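Local coordinates for hypothetical protein ST1444 (Sulfolobus tokodaii, PDB 2EO0) that resolves Holliday junctions formed during genetic recombination, acting as a structure-specific endonuclease that probably uses magnesium to nick opposing strands of four-way DNA, at residues G125-L128 with E129-V132. Numbering follows the deposited sequence.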
loop_
_atom_site.group_PDB
_atom_site.type_symbol
_atom_site.label_atom_id
_atom_site.label_comp_id
_atom_site.label_asym_id
_atom_site.label_seq_id
_atom_site.Cartn_x
_atom_site.Cartn_y
_atom_site.Cartn_z
ATOM N N GLY A 125 -14.182 16.071 -12.817
ATOM C CA GLY A 125 -13.742 14.833 -12.202
ATOM C C GLY A 125 -14.509 14.583 -10.919
ATOM O O GLY A 125 -15.488 15.268 -10.639
ATOM N N MET A 126 -14.071 13.618 -10.122
ATOM C CA MET A 126 -14.789 13.336 -8.890
ATOM C C MET A 126 -14.185 13.991 -7.670
ATOM O O MET A 126 -13.021 14.376 -7.665
ATOM C CB MET A 126 -14.913 11.821 -8.678
ATOM C CG MET A 126 -13.657 11.087 -8.304
ATOM S SD MET A 126 -13.660 9.410 -9.047
ATOM C CE MET A 126 -14.471 8.428 -7.863
ATOM N N GLU A 127 -15.007 14.163 -6.643
ATOM C CA GLU A 127 -14.527 14.734 -5.398
ATOM C C GLU A 127 -14.149 13.581 -4.509
ATOM O O GLU A 127 -14.361 12.427 -4.866
ATOM C CB GLU A 127 -15.593 15.572 -4.725
ATOM C CG GLU A 127 -16.058 16.720 -5.575
ATOM C CD GLU A 127 -16.873 17.695 -4.775
ATOM O OE1 GLU A 127 -16.288 18.342 -3.866
ATOM O OE2 GLU A 127 -18.093 17.801 -5.051
ATOM N N LEU A 128 -13.567 13.890 -3.364
ATOM C CA LEU A 128 -13.129 12.862 -2.442
ATOM C C LEU A 128 -14.241 11.858 -2.163
ATOM O O LEU A 128 -14.059 10.644 -2.306
ATOM C CB LEU A 128 -12.656 13.518 -1.148
ATOM C CG LEU A 128 -11.744 12.721 -0.205
ATOM C CD1 LEU A 128 -10.882 11.723 -0.957
ATOM C CD2 LEU A 128 -10.887 13.709 0.528
ATOM N N GLU A 129 -15.404 12.377 -1.796
ATOM C CA GLU A 129 -16.544 11.541 -1.494
ATOM C C GLU A 129 -16.911 10.636 -2.655
ATOM O O GLU A 129 -17.420 9.538 -2.443
ATOM C CB GLU A 129 -17.731 12.407 -1.113
ATOM C CG GLU A 129 -18.460 11.880 0.105
ATOM C CD GLU A 129 -17.548 11.770 1.323
ATOM O OE1 GLU A 129 -17.114 12.833 1.848
ATOM O OE2 GLU A 129 -17.270 10.615 1.739
ATOM N N ASP A 130 -16.670 11.083 -3.879
ATOM C CA ASP A 130 -16.975 10.252 -5.037
ATOM C C ASP A 130 -15.884 9.208 -5.179
ATOM O O ASP A 130 -16.145 8.050 -5.527
ATOM C CB ASP A 130 -17.048 11.091 -6.317
ATOM C CG ASP A 130 -18.048 12.230 -6.212
ATOM O OD1 ASP A 130 -19.257 11.954 -6.107
ATOM O OD2 ASP A 130 -17.619 13.407 -6.222
ATOM N N LEU A 131 -14.649 9.621 -4.913
ATOM C CA LEU A 131 -13.546 8.684 -5.011
ATOM C C LEU A 131 -13.853 7.557 -4.061
ATOM O O LEU A 131 -13.722 6.387 -4.409
ATOM C CB LEU A 131 -12.216 9.326 -4.618
ATOM C CG LEU A 131 -11.021 8.368 -4.742
ATOM C CD1 LEU A 131 -10.951 7.794 -6.159
ATOM C CD2 LEU A 131 -9.745 9.091 -4.412
ATOM N N VAL A 132 -14.281 7.941 -2.863
ATOM C CA VAL A 132 -14.612 6.991 -1.823
ATOM C C VAL A 132 -15.747 6.065 -2.238
ATOM O O VAL A 132 -15.607 4.849 -2.119
ATOM C CB VAL A 132 -14.970 7.721 -0.510
ATOM C CG1 VAL A 132 -15.514 6.746 0.512
ATOM C CG2 VAL A 132 -13.730 8.396 0.035
#
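Asp-130 reaches back from the first turn of helix 128-143 and takes the backbone N-H of Glu-127. The bond from Glu-127 N to Asp-130 OD2 is 2.8 Å and fairly straight, 159° at the hydrogen. OD2 accepts with its anti lone pair, on the side away from OD1. With chi1 at -56°, the carboxylate lies beside the backbone N of Asp-130 and faces the incoming chain. Next to it, Met-126 CB packs tightly against Asp-130 CB at 3.3 Å, and the two side chains run past each other in opposite directions. The bent methionine chain then passes along the backbone toward Leu-131, though the placement of its methyl group is doubtful.

Glu-127 is the N-cap residue of the helix. Its carbonyl O accepts the first helical bond, from Leu-131 N at 2.8 Å, and a weak one from Asp-130 N. Asp-130, at N3, supplies one half of a capping box; the Glu-127 side chain turns away and does not supply the other. An alanine in place of Asp-130 would probably leave the N-H of Glu-127 without this acceptor and let the chain entering the helix move more freely.

The inner side is apolar. Leu-131 is buried and, like Met-126, touches Phe-101 on strand 98-103, so the helix start packs against the edge of the central sheet of this PDDEXK nuclease fold. Leu-128 CD1 meets Leu-131 CD2 and Val-132 CG2 more loosely, at 4.5 Å each. The outer side is acidic and exposed. Glu-127 OE2 stays 4.6 Å from Asp-130 OD2, a like-charge approach that may raise the proton affinity of either group, though the N-H bond and the helix start probably offset this for Asp-130. Glu-129 has Lys-25 as a long, weak ion-pair partner.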